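Local coordinates for protein alkaline phosphatase (Antarctic bacterium, PDB 2W5V) that probably hydrolyses phosphate monoesters as an alkaline phosphatase, using two zinc ions and one magnesium ion, at residues B[89-94]-B[297-302]; B[129-132]-B[137-140]; B[143-146]-B[152-155]; B[165-170]-B[228-233]. The protein carries 1 engineered substitution. All blocks are in the same frame, centred on the assembly; numbering follows the deposited sequence.

From the N terminus, helix 86-93 comes first. Its segment 89-94 meets segment 297-302 in interaction 1, which closes a loop of some 200 residues. The other three contacts are nested inside that loop, in series and without crossing. Interaction 2 joins the end of strand 124-129 to helix 136-139. Interaction 3 then folds segment 143-146 against helix 151-158. Interaction 4 closes a loop of 57 residues between strand 165-169 and helix 230-242. Interactions 1 and 2 touch through S92 and S140 and carry metal ligands. Interaction 2 also touches interaction 3 through A139 and I154, and interaction 4 through A129 and A167. Interactions 1 and 4 reach the same central sheet.

Interaction 1: B[89-94]-B[297-302]; sequences TAFSCG and IVTSDH. With ZN (zinc ion), chain H.
F91 projects from helix 86-93 onto T299, S300 and D301, where strand 294-299 runs into the zinc site. Its CG stands anti to the carbonyl carbon and beside the backbone N (chi1 -59°), which sends the ring across to the sheet. The tight part lies at the far end of the ring. F91 CZ comes within 3.3 Å of S300 O, and this oxygen sits at the ring edge, in the ring plane. S300 O is buried and has no polar partner in the model; the C-H edge of the ring is what it meets. The T299 methyl comes from the opposite direction, with T299 CG2 3.7 Å from F91 CZ and oblique to the ring. T299 OG1 is hydrogen-bonded to P343 O of strand 342-347. I41 and I72 also pack on F91.

The looser part is at D301. F91 CE2 is 4.1 Å from D301 CA, and the carboxylate leads away from the ring. D301 OD2 binds zinc at 2.0 Å, and H302 NE2 binds it at 2.1 Å. D43 and the phosphoserine at S84 complete this site, and D301 OD1 is also hydrogen-bonded to G44 N. Shortening F91 to an alanine would probably open a gap under S300 and D301 and leave S300 O without its edge contact. The chemistry is divided: an apolar ring meets the T299 methyl and the backbone of S300 and D301, while the D301 carboxylate and the H302 ring nitrogen face the metal. F91 is thus a second-shell residue, touching the ligand-bearing chain but not the zinc.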
ATOM      1  N   THR B  89     -12.064  11.697  12.525  1.00 11.61           N
ATOM      2  CA  THR B  89     -13.523  11.801  12.625  1.00  9.25           C
ATOM      3  C   THR B  89     -14.189  10.880  11.576  1.00 14.65           C
ATOM      4  O   THR B  89     -15.276  10.341  11.808  1.00 13.64           O
ATOM      5  CB  THR B  89     -14.008  13.268  12.476  1.00 14.65           C
ATOM      6  OG1 THR B  89     -13.493  14.059  13.563  1.00 14.58           O
ATOM      7  CG2 THR B  89     -15.539  13.338  12.514  1.00 18.32           C
ATOM      8  N   ALA B  90     -13.531  10.681  10.435  1.00 16.96           N
ATOM      9  CA  ALA B  90     -14.032   9.718   9.452  1.00 17.23           C
ATOM     10  C   ALA B  90     -14.169   8.341  10.104  1.00 17.65           C
ATOM     11  O   ALA B  90     -15.190   7.670   9.945  1.00 20.43           O
ATOM     12  CB  ALA B  90     -13.112   9.646   8.242  1.00 17.48           C
ATOM     13  N   PHE B  91     -13.136   7.932  10.841  1.00 15.41           N
ATOM     14  CA  PHE B  91     -13.123   6.639  11.535  1.00 16.83           C
ATOM     15  C   PHE B  91     -14.102   6.601  12.711  1.00 19.99           C
ATOM     16  O   PHE B  91     -14.816   5.618  12.915  1.00 18.67           O
ATOM     17  CB  PHE B  91     -11.738   6.322  12.099  1.00 13.49           C
ATOM     18  CG  PHE B  91     -10.636   6.258  11.073  1.00 17.58           C
ATOM     19  CD1 PHE B  91     -10.896   5.961   9.744  1.00 14.19           C
ATOM     20  CD2 PHE B  91      -9.318   6.452  11.465  1.00 17.77           C
ATOM     21  CE1 PHE B  91      -9.856   5.883   8.813  1.00 15.11           C
ATOM     22  CE2 PHE B  91      -8.281   6.374  10.545  1.00 21.28           C
ATOM     23  CZ  PHE B  91      -8.548   6.087   9.218  1.00 15.24           C
ATOM     24  N   SER B  92     -14.114   7.662  13.508  1.00 13.55           N
ATOM     25  CA  SER B  92     -14.883   7.632  14.748  1.00 14.73           C
ATOM     26  C   SER B  92     -16.376   7.858  14.540  1.00 17.84           C
ATOM     27  O   SER B  92     -17.180   7.357  15.323  1.00 16.98           O
ATOM     28  CB  SER B  92     -14.348   8.657  15.749  1.00 17.42           C
ATOM     29  OG  SER B  92     -14.620   9.974  15.301  1.00 23.60           O
ATOM     30  N   CYS B  93     -16.740   8.617  13.505  1.00 14.37           N
ATOM     31  CA  CYS B  93     -18.132   9.028  13.301  1.00 15.52           C
ATOM     32  C   CYS B  93     -18.737   8.590  11.970  1.00 17.63           C
ATOM     33  O   CYS B  93     -19.955   8.599  11.811  1.00 16.88           O
ATOM     34  CB  CYS B  93     -18.275  10.543  13.458  1.00 16.63           C
ATOM     35  SG  CYS B  93     -17.846  11.122  15.122  1.00 18.91           S
ATOM     36  N   GLY B  94     -17.891   8.219  11.015  1.00 16.35           N
ATOM     37  CA  GLY B  94     -18.379   7.665   9.763  1.00 15.67           C
ATOM     38  C   GLY B  94     -18.824   8.671   8.714  1.00 19.46           C
ATOM     39  O   GLY B  94     -19.567   8.325   7.791  1.00 17.67           O
ATOM     40  N   ILE B 297      -8.000  -3.990  14.103  1.00 12.84           N
ATOM     41  CA  ILE B 297      -7.882  -3.211  12.881  1.00 14.00           C
ATOM     42  C   ILE B 297      -6.720  -2.242  13.019  1.00 13.79           C
ATOM     43  O   ILE B 297      -6.608  -1.540  14.023  1.00 18.00           O
ATOM     44  CB  ILE B 297      -9.151  -2.381  12.612  1.00 17.13           C
ATOM     45  CG1 ILE B 297     -10.378  -3.293  12.520  1.00 17.98           C
ATOM     46  CG2 ILE B 297      -8.982  -1.555  11.338  1.00 14.54           C
ATOM     47  CD1 ILE B 297     -11.674  -2.572  12.851  1.00 17.14           C
ATOM     48  N   VAL B 298      -5.855  -2.217  12.014  1.00 13.71           N
ATOM     49  CA  VAL B 298      -4.709  -1.309  11.999  1.00 16.66           C
ATOM     50  C   VAL B 298      -4.756  -0.460  10.737  1.00 17.13           C
ATOM     51  O   VAL B 298      -4.850  -0.992   9.622  1.00 18.03           O
ATOM     52  CB  VAL B 298      -3.366  -2.070  11.995  1.00 18.01           C
ATOM     53  CG1 VAL B 298      -2.212  -1.084  11.868  1.00 18.64           C
ATOM     54  CG2 VAL B 298      -3.206  -2.925  13.262  1.00 15.94           C
ATOM     55  N   THR B 299      -4.686   0.854  10.896  1.00 16.26           N
ATOM     56  CA  THR B 299      -4.646   1.723   9.724  1.00 18.77           C
ATOM     57  C   THR B 299      -4.000   3.048  10.092  1.00 14.02           C
ATOM     58  O   THR B 299      -3.550   3.218  11.222  1.00 16.13           O
ATOM     59  CB  THR B 299      -6.055   1.949   9.123  1.00 23.27           C
ATOM     60  OG1 THR B 299      -5.933   2.511   7.809  1.00 25.72           O
ATOM     61  CG2 THR B 299      -6.884   2.887   9.993  1.00 21.28           C
ATOM     62  N   SER B 300      -3.969   3.982   9.149  1.00 12.25           N
ATOM     63  CA  SER B 300      -3.445   5.326   9.400  1.00 12.49           C
ATOM     64  C   SER B 300      -4.474   6.344   8.929  1.00 20.43           C
ATOM     65  O   SER B 300      -5.389   6.010   8.177  1.00 18.79           O
ATOM     66  CB  SER B 300      -2.139   5.556   8.631  1.00 13.94           C
ATOM     67  OG  SER B 300      -1.260   4.446   8.763  1.00 21.52           O
ATOM     68  N   ASP B 301      -4.308   7.595   9.336  1.00 16.82           N
ATOM     69  CA  ASP B 301      -5.240   8.634   8.917  1.00 13.69           C
ATOM     70  C   ASP B 301      -4.832   9.253   7.580  1.00 14.19           C
ATOM     71  O   ASP B 301      -5.681   9.729   6.840  1.00 17.63           O
ATOM     72  CB  ASP B 301      -5.434   9.696  10.025  1.00 16.27           C
ATOM     73  CG  ASP B 301      -4.127  10.349  10.473  1.00 18.85           C
ATOM     74  OD1 ASP B 301      -3.046   9.772  10.216  1.00 17.34           O
ATOM     75  OD2 ASP B 301      -4.189  11.449  11.087  1.00 15.42           O
ATOM     76  N   HIS B 302      -3.531   9.207   7.274  1.00 12.52           N
ATOM     77  CA  HIS B 302      -2.946   9.764   6.053  1.00 17.72           C
ATOM     78  C   HIS B 302      -1.436   9.501   6.108  1.00 15.91           C
ATOM     79  O   HIS B 302      -0.938   8.960   7.098  1.00 17.39           O
ATOM     80  CB  HIS B 302      -3.174  11.270   6.003  1.00 14.93           C
ATOM     81  CG  HIS B 302      -2.637  11.970   7.211  1.00 14.22           C
ATOM     82  ND1 HIS B 302      -1.303  12.276   7.356  1.00 15.20           N
ATOM     83  CD2 HIS B 302      -3.243  12.347   8.359  1.00 15.59           C
ATOM     84  CE1 HIS B 302      -1.112  12.845   8.535  1.00 17.70           C
ATOM     85  NE2 HIS B 302      -2.276  12.902   9.161  1.00 15.51           N
TER
HETATM   86 ZN    ZN H1377      -2.587  12.668  11.207  1.00 19.01          ZN

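Interaction 2: B[129-132]-B[137-140]; sequences ATSS and TPAS. With MG (magnesium ion), chain I.
P138 puts its ring edge against A129, with P138 CG 3.6 Å from A129 CB. The same CG also lies 3.8 Å from S132 O. Beside this apolar patch is the magnesium ion. T137 OG1 binds it at 2.2 Å, and three waters take further places. D43 and E254 complete the shell. The T137 hydroxyl stands anti to the carbonyl carbon (chi1 -46°), while its methyl is turned from the metal.

Water 1 links the two segments. It binds magnesium, donates to S131 OG at 3.2 Å and accepts a weak bond from T137 N. S131 OG in turn donates to S132 O at 3.0 Å, from 32° off the carbonyl plane. S131 is therefore a second-shell residue that helps to place a metal-bound water. An alanine here would probably leave water 1 without this acceptor and S132 O without its donor, and the water less firmly oriented. The neighbouring D135 is an engineered residue.

Further out, P138 and A129 both pack on E254 of strand 249-255. A139 faces I154 of helix 151-158, and T137 rests on A88 of helix 86-93. The backbones of A129 and S131 are bonded to strand 165-169 of the central sheet.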
ATOM      1  N   ALA B 129      -2.965   7.158  23.660  1.00 16.68           N
ATOM      2  CA  ALA B 129      -2.235   7.979  22.692  1.00 19.73           C
ATOM      3  C   ALA B 129      -0.862   8.396  23.217  1.00 23.86           C
ATOM      4  O   ALA B 129      -0.681   8.516  24.422  1.00 22.22           O
ATOM      5  CB  ALA B 129      -3.044   9.212  22.347  1.00 17.24           C
ATOM      6  N   THR B 130       0.093   8.640  22.316  1.00 19.66           N
ATOM      7  CA  THR B 130       1.413   9.125  22.729  1.00 18.97           C
ATOM      8  C   THR B 130       1.514  10.644  22.619  1.00 22.48           C
ATOM      9  O   THR B 130       2.498  11.245  23.049  1.00 25.56           O
ATOM     10  CB  THR B 130       2.575   8.464  21.954  1.00 20.01           C
ATOM     11  OG1 THR B 130       2.425   8.718  20.553  1.00 22.48           O
ATOM     12  CG2 THR B 130       2.592   6.965  22.196  1.00 20.06           C
ATOM     13  N   SER B 131       0.493  11.259  22.038  1.00 19.44           N
ATOM     14  CA  SER B 131       0.368  12.710  22.066  1.00 22.39           C
ATOM     15  C   SER B 131      -0.384  13.102  23.332  1.00 21.51           C
ATOM     16  O   SER B 131      -0.643  12.269  24.203  1.00 22.54           O
ATOM     17  CB  SER B 131      -0.429  13.196  20.850  1.00 19.75           C
ATOM     18  OG  SER B 131      -1.707  12.569  20.804  1.00 21.83           O
ATOM     19  N   SER B 132      -0.744  14.373  23.435  1.00 19.55           N
ATOM     20  CA  SER B 132      -1.707  14.771  24.447  1.00 17.40           C
ATOM     21  C   SER B 132      -2.995  13.997  24.196  1.00 16.35           C
ATOM     22  O   SER B 132      -3.336  13.687  23.047  1.00 16.87           O
ATOM     23  CB  SER B 132      -1.971  16.275  24.372  1.00 21.36           C
ATOM     24  OG  SER B 132      -3.144  16.622  25.089  1.00 23.00           O
ATOM     25  N   THR B 137      -6.458  13.123  17.087  1.00 13.93           N
ATOM     26  CA  THR B 137      -6.840  11.722  16.913  1.00 15.87           C
ATOM     27  C   THR B 137      -7.658  11.146  18.091  1.00 18.76           C
ATOM     28  O   THR B 137      -8.784  10.675  17.883  1.00 20.17           O
ATOM     29  CB  THR B 137      -5.618  10.823  16.594  1.00 19.09           C
ATOM     30  OG1 THR B 137      -4.820  11.455  15.594  1.00 14.54           O
ATOM     31  CG2 THR B 137      -6.075   9.467  16.073  1.00 12.85           C
ATOM     32  N   PRO B 138      -7.102  11.181  19.322  1.00 18.71           N
ATOM     33  CA  PRO B 138      -7.883  10.702  20.472  1.00 15.72           C
ATOM     34  C   PRO B 138      -9.153  11.527  20.620  1.00 18.69           C
ATOM     35  O   PRO B 138     -10.208  10.977  20.904  1.00 18.21           O
ATOM     36  CB  PRO B 138      -6.979  10.985  21.689  1.00 19.07           C
ATOM     37  CG  PRO B 138      -5.694  11.422  21.181  1.00 24.09           C
ATOM     38  CD  PRO B 138      -5.791  11.724  19.711  1.00 21.09           C
ATOM     39  N   ALA B 139      -9.050  12.837  20.426  1.00 17.22           N
ATOM     40  CA  ALA B 139     -10.178  13.733  20.690  1.00 18.71           C
ATOM     41  C   ALA B 139     -11.394  13.353  19.855  1.00 17.33           C
ATOM     42  O   ALA B 139     -12.531  13.403  20.330  1.00 18.43           O
ATOM     43  CB  ALA B 139      -9.791  15.172  20.413  1.00 13.95           C
ATOM     44  N   SER B 140     -11.148  12.984  18.605  1.00 14.60           N
ATOM     45  CA  SER B 140     -12.236  12.644  17.701  1.00 13.83           C
ATOM     46  C   SER B 140     -13.058  11.462  18.203  1.00 15.72           C
ATOM     47  O   SER B 140     -14.181  11.255  17.751  1.00 20.34           O
ATOM     48  CB  SER B 140     -11.706  12.346  16.294  1.00 20.28           C
ATOM     49  OG  SER B 140     -11.121  13.501  15.721  1.00 25.65           O
TER
HETATM   50 MG    MG I1378      -2.710  12.039  15.753  1.00 18.17          MG
HETATM   51  O   HOH W   1      -3.161  12.563  17.935  1.00 16.99           O
HETATM   52  O   HOH W   2      -0.558  12.463  15.875  1.00 17.09           O
HETATM   53  O   HOH W   3      -3.037  14.286  15.353  1.00 20.67           O

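Interaction 3: B[143-146]-B[152-155]; sequences AHAL and EEIA
A143 and I154 bring the two backbones closest, with their CA atoms 5.9 Å apart. Segment 143-146 is extended through A145 and belongs to the loop after helix 136-139. Segment 152-155 is part of helix 151-158. Five residues separate the two, so this is a short return of the chain on itself.

The methyls of A143 and A145 both point at the helix and meet the I154 side chain. I154 CG2, anti to the backbone N, lies 4.1 Å from A143 CB. The other branch, I154 CG1, is 4.1 Å from A145 CB. One isoleucine thus spans two small residues of the extended segment.

E153 lies alongside at the outer rim. Its CG is anti to the backbone N (chi1 178°) and the chain stays extended beyond it, which carries the carboxylate out to the loop. E153 OE2 ends 3.7 Å from A145 CB, with no direct polar bond to the segment. Water 4 makes the polar link: it donates to E153 OE2 at 2.6 Å and accepts from L146 N at 2.9 Å. The H144 ring is bonded to G103 O and E116.

H144, E153 and D157 have been observed to bind a magnesium ion in this protein, although none is bound to this chain. Loop and helix bring H144 O to 3.9 Å from E153 OE2, while the H144 ring faces away; this peripheral metal site is thus probably approached through the H144 backbone.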
ATOM      1  N   ALA B 143     -14.841  13.606  21.926  1.00 16.01           N
ATOM      2  CA  ALA B 143     -15.279  14.998  21.978  1.00 18.41           C
ATOM      3  C   ALA B 143     -15.989  15.451  20.710  1.00 23.04           C
ATOM      4  O   ALA B 143     -15.932  14.789  19.678  1.00 24.63           O
ATOM      5  CB  ALA B 143     -14.102  15.918  22.269  1.00 19.06           C
ATOM      6  N   HIS B 144     -16.656  16.596  20.803  1.00 17.48           N
ATOM      7  CA  HIS B 144     -17.266  17.232  19.641  1.00 23.71           C
ATOM      8  C   HIS B 144     -16.935  18.715  19.667  1.00 25.06           C
ATOM      9  O   HIS B 144     -17.461  19.455  20.490  1.00 25.68           O
ATOM     10  CB  HIS B 144     -18.783  17.032  19.669  1.00 23.20           C
ATOM     11  CG  HIS B 144     -19.194  15.597  19.747  1.00 27.54           C
ATOM     12  ND1 HIS B 144     -19.245  14.774  18.640  1.00 24.84           N
ATOM     13  CD2 HIS B 144     -19.565  14.828  20.799  1.00 30.40           C
ATOM     14  CE1 HIS B 144     -19.638  13.570  19.005  1.00 26.87           C
ATOM     15  NE2 HIS B 144     -19.836  13.573  20.312  1.00 24.87           N
ATOM     16  N   ALA B 145     -16.047  19.144  18.776  1.00 19.18           N
ATOM     17  CA  ALA B 145     -15.575  20.522  18.770  1.00 18.64           C
ATOM     18  C   ALA B 145     -15.476  21.042  17.345  1.00 19.43           C
ATOM     19  O   ALA B 145     -15.193  20.291  16.426  1.00 20.10           O
ATOM     20  CB  ALA B 145     -14.225  20.633  19.476  1.00 21.85           C
ATOM     21  N   LEU B 146     -15.710  22.337  17.176  1.00 19.44           N
ATOM     22  CA  LEU B 146     -15.713  22.957  15.860  1.00 25.07           C
ATOM     23  C   LEU B 146     -14.322  22.999  15.274  1.00 22.23           C
ATOM     24  O   LEU B 146     -14.154  23.021  14.060  1.00 21.30           O
ATOM     25  CB  LEU B 146     -16.241  24.393  15.948  1.00 25.79           C
ATOM     26  CG  LEU B 146     -17.715  24.516  16.286  1.00 36.43           C
ATOM     27  CD1 LEU B 146     -18.110  25.982  16.306  1.00 41.87           C
ATOM     28  CD2 LEU B 146     -18.511  23.753  15.262  1.00 36.96           C
ATOM     29  N   GLU B 152      -8.603  23.000  25.289  1.00 19.61           N
ATOM     30  CA  GLU B 152      -9.178  23.116  26.632  1.00 22.83           C
ATOM     31  C   GLU B 152     -10.664  22.737  26.627  1.00 20.77           C
ATOM     32  O   GLU B 152     -11.165  22.140  27.577  1.00 21.41           O
ATOM     33  CB  GLU B 152      -8.947  24.507  27.216  1.00 24.44           C
ATOM     34  CG  GLU B 152      -7.472  24.778  27.488  1.00 37.36           C
ATOM     35  CD  GLU B 152      -7.220  26.102  28.186  1.00 46.20           C
ATOM     36  OE1 GLU B 152      -8.201  26.792  28.554  1.00 51.16           O
ATOM     37  OE2 GLU B 152      -6.031  26.443  28.366  1.00 43.73           O
ATOM     38  N   GLU B 153     -11.365  23.069  25.550  1.00 26.24           N
ATOM     39  CA  GLU B 153     -12.753  22.628  25.394  1.00 19.41           C
ATOM     40  C   GLU B 153     -12.821  21.107  25.286  1.00 18.21           C
ATOM     41  O   GLU B 153     -13.699  20.461  25.861  1.00 19.10           O
ATOM     42  CB  GLU B 153     -13.382  23.266  24.154  1.00 19.62           C
ATOM     43  CG  GLU B 153     -14.823  22.830  23.885  1.00 24.87           C
ATOM     44  CD  GLU B 153     -15.429  23.503  22.653  1.00 36.78           C
ATOM     45  OE1 GLU B 153     -15.310  24.742  22.523  1.00 48.34           O
ATOM     46  OE2 GLU B 153     -16.043  22.797  21.823  1.00 36.73           O
ATOM     47  N   ILE B 154     -11.898  20.535  24.519  1.00 17.33           N
ATOM     48  CA  ILE B 154     -11.835  19.092  24.347  1.00 15.67           C
ATOM     49  C   ILE B 154     -11.589  18.385  25.678  1.00 19.83           C
ATOM     50  O   ILE B 154     -12.221  17.368  25.978  1.00 20.30           O
ATOM     51  CB  ILE B 154     -10.763  18.709  23.302  1.00 15.29           C
ATOM     52  CG1 ILE B 154     -11.302  19.013  21.903  1.00 17.65           C
ATOM     53  CG2 ILE B 154     -10.386  17.235  23.426  1.00 18.75           C
ATOM     54  CD1 ILE B 154     -10.251  19.070  20.822  1.00 19.40           C
ATOM     55  N   ALA B 155     -10.682  18.929  26.482  1.00 17.68           N
ATOM     56  CA  ALA B 155     -10.437  18.380  27.811  1.00 19.59           C
ATOM     57  C   ALA B 155     -11.716  18.381  28.653  1.00 24.47           C
ATOM     58  O   ALA B 155     -12.044  17.390  29.307  1.00 22.00           O
ATOM     59  CB  ALA B 155      -9.342  19.159  28.512  1.00 22.64           C
TER
HETATM   60  O   HOH W   4     -16.658  23.736  19.529  1.00 24.16           O

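Interaction 4: B[165-170]-B[228-233]; sequences FFAGGG and GNFLSA
F230, in the first turn of helix 230-242, packs on A167 and G168 of strand 165-169, a helix-on-sheet contact. Its CG is anti to the backbone N (chi1 168°), which carries the ring away from the helix to the strand. The tip does the touching. F230 CZ lies 4.1 Å from A167 CB, a plain apolar contact. It is also 4.0 Å from A167 O and 4.1 Å from G168 N. These two backbone atoms sit at the ring edge, near its plane, so the ring meets the peptide edge-on.

Strand 165-169 runs parallel to strands 124-129 and 210-214 in the central sheet of this alpha/beta fold, and helix 230-242 covers one face of it. G168 has no side chain, and a CB there would point away from the helix. F165, two residues before A167, reaches A238 and L242 further along the same helix. L199 and L215 also pack on F230, and F230 CE2 touches A129 O on the neighbouring strand. The helical turn that carries F230 is closed by A233 N donating to N229 O at 2.9 Å.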
ATOM      1  N   PHE B 165     -11.767   4.373  30.148  1.00 22.67           N
ATOM      2  CA  PHE B 165     -10.318   4.304  30.322  1.00 21.20           C
ATOM      3  C   PHE B 165      -9.613   5.249  29.349  1.00 19.52           C
ATOM      4  O   PHE B 165     -10.012   5.361  28.194  1.00 24.09           O
ATOM      5  CB  PHE B 165      -9.848   2.867  30.064  1.00 23.22           C
ATOM      6  CG  PHE B 165      -8.366   2.650  30.261  1.00 25.25           C
ATOM      7  CD1 PHE B 165      -7.881   2.114  31.446  1.00 23.94           C
ATOM      8  CD2 PHE B 165      -7.464   2.956  29.253  1.00 23.83           C
ATOM      9  CE1 PHE B 165      -6.516   1.896  31.624  1.00 29.85           C
ATOM     10  CE2 PHE B 165      -6.096   2.743  29.423  1.00 22.37           C
ATOM     11  CZ  PHE B 165      -5.624   2.213  30.607  1.00 21.97           C
ATOM     12  N   PHE B 166      -8.556   5.915  29.800  1.00 17.53           N
ATOM     13  CA  PHE B 166      -7.684   6.607  28.851  1.00 19.29           C
ATOM     14  C   PHE B 166      -6.271   6.726  29.393  1.00 24.74           C
ATOM     15  O   PHE B 166      -6.051   6.647  30.603  1.00 26.49           O
ATOM     16  CB  PHE B 166      -8.249   7.982  28.446  1.00 17.78           C
ATOM     17  CG  PHE B 166      -8.227   9.010  29.553  1.00 23.67           C
ATOM     18  CD1 PHE B 166      -7.085   9.761  29.801  1.00 25.20           C
ATOM     19  CD2 PHE B 166      -9.351   9.231  30.333  1.00 23.77           C
ATOM     20  CE1 PHE B 166      -7.063  10.712  30.817  1.00 27.24           C
ATOM     21  CE2 PHE B 166      -9.337  10.178  31.347  1.00 29.19           C
ATOM     22  CZ  PHE B 166      -8.189  10.921  31.588  1.00 28.04           C
ATOM     23  N   ALA B 167      -5.317   6.901  28.487  1.00 18.56           N
ATOM     24  CA  ALA B 167      -3.923   7.092  28.865  1.00 15.61           C
ATOM     25  C   ALA B 167      -3.219   7.908  27.797  1.00 27.67           C
ATOM     26  O   ALA B 167      -3.282   7.580  26.608  1.00 22.56           O
ATOM     27  CB  ALA B 167      -3.233   5.750  29.045  1.00 19.58           C
ATOM     28  N   GLY B 168      -2.560   8.980  28.219  1.00 22.24           N
ATOM     29  CA  GLY B 168      -1.822   9.819  27.295  1.00 22.02           C
ATOM     30  C   GLY B 168      -1.138  10.964  28.004  1.00 22.85           C
ATOM     31  O   GLY B 168      -1.016  10.955  29.229  1.00 23.05           O
ATOM     32  N   GLY B 169      -0.673  11.945  27.235  1.00 23.92           N
ATOM     33  CA  GLY B 169      -0.169  13.179  27.814  1.00 24.19           C
ATOM     34  C   GLY B 169      -1.287  14.203  27.932  1.00 25.41           C
ATOM     35  O   GLY B 169      -2.468  13.852  27.850  1.00 24.67           O
ATOM     36  N   GLY B 170      -0.916  15.465  28.132  1.00 24.70           N
ATOM     37  CA  GLY B 170      -1.872  16.559  28.123  1.00 21.99           C
ATOM     38  C   GLY B 170      -2.356  17.049  29.474  1.00 22.40           C
ATOM     39  O   GLY B 170      -3.412  17.675  29.565  1.00 28.20           O
ATOM     40  N   GLY B 228       9.984   4.308  26.197  1.00 32.27           N
ATOM     41  CA  GLY B 228       9.880   2.881  26.428  1.00 35.67           C
ATOM     42  C   GLY B 228       8.550   2.327  25.947  1.00 32.85           C
ATOM     43  O   GLY B 228       7.932   2.893  25.044  1.00 26.14           O
ATOM     44  N   ASN B 229       8.109   1.232  26.564  1.00 28.77           N
ATOM     45  CA  ASN B 229       6.961   0.464  26.080  1.00 28.65           C
ATOM     46  C   ASN B 229       5.597   0.995  26.521  1.00 31.63           C
ATOM     47  O   ASN B 229       4.646   0.226  26.681  1.00 27.06           O
ATOM     48  CB  ASN B 229       7.090  -1.005  26.488  1.00 32.67           C
ATOM     49  CG  ASN B 229       6.718  -1.239  27.938  1.00 43.82           C
ATOM     50  OD1 ASN B 229       6.238  -2.312  28.301  1.00 53.87           O
ATOM     51  ND2 ASN B 229       6.928  -0.228  28.774  1.00 44.63           N
ATOM     52  N   PHE B 230       5.499   2.305  26.702  1.00 29.51           N
ATOM     53  CA  PHE B 230       4.230   2.913  27.092  1.00 27.90           C
ATOM     54  C   PHE B 230       3.040   2.463  26.236  1.00 26.76           C
ATOM     55  O   PHE B 230       2.011   2.041  26.760  1.00 23.35           O
ATOM     56  CB  PHE B 230       4.314   4.432  27.042  1.00 25.43           C
ATOM     57  CG  PHE B 230       2.973   5.099  27.148  1.00 23.51           C
ATOM     58  CD1 PHE B 230       2.296   5.121  28.359  1.00 24.11           C
ATOM     59  CD2 PHE B 230       2.381   5.683  26.041  1.00 26.85           C
ATOM     60  CE1 PHE B 230       1.054   5.734  28.470  1.00 23.90           C
ATOM     61  CE2 PHE B 230       1.135   6.295  26.139  1.00 21.74           C
ATOM     62  CZ  PHE B 230       0.472   6.319  27.358  1.00 28.92           C
ATOM     63  N   LEU B 231       3.166   2.568  24.916  1.00 24.73           N
ATOM     64  CA  LEU B 231       2.014   2.305  24.063  1.00 23.86           C
ATOM     65  C   LEU B 231       1.523   0.863  24.232  1.00 28.21           C
ATOM     66  O   LEU B 231       0.334   0.629  24.434  1.00 24.00           O
ATOM     67  CB  LEU B 231       2.317   2.634  22.594  1.00 19.36           C
ATOM     68  CG  LEU B 231       1.171   2.468  21.596  1.00 22.19           C
ATOM     69  CD1 LEU B 231      -0.010   3.350  21.970  1.00 24.08           C
ATOM     70  CD2 LEU B 231       1.656   2.788  20.194  1.00 25.02           C
ATOM     71  N   SER B 232       2.433  -0.104  24.166  1.00 25.04           N
ATOM     72  CA  SER B 232       2.042  -1.492  24.390  1.00 23.58           C
ATOM     73  C   SER B 232       1.474  -1.709  25.792  1.00 26.30           C
ATOM     74  O   SER B 232       0.402  -2.291  25.948  1.00 29.03           O
ATOM     75  CB  SER B 232       3.215  -2.444  24.152  1.00 21.69           C
ATOM     76  OG  SER B 232       3.567  -2.453  22.782  1.00 31.26           O
ATOM     77  N   ALA B 233       2.198  -1.246  26.806  1.00 23.49           N
ATOM     78  CA  ALA B 233       1.796  -1.466  28.192  1.00 22.33           C
ATOM     79  C   ALA B 233       0.425  -0.861  28.485  1.00 25.67           C
ATOM     80  O   ALA B 233      -0.388  -1.461  29.187  1.00 25.30           O
ATOM     81  CB  ALA B 233       2.845  -0.908  29.158  1.00 23.90           C
TER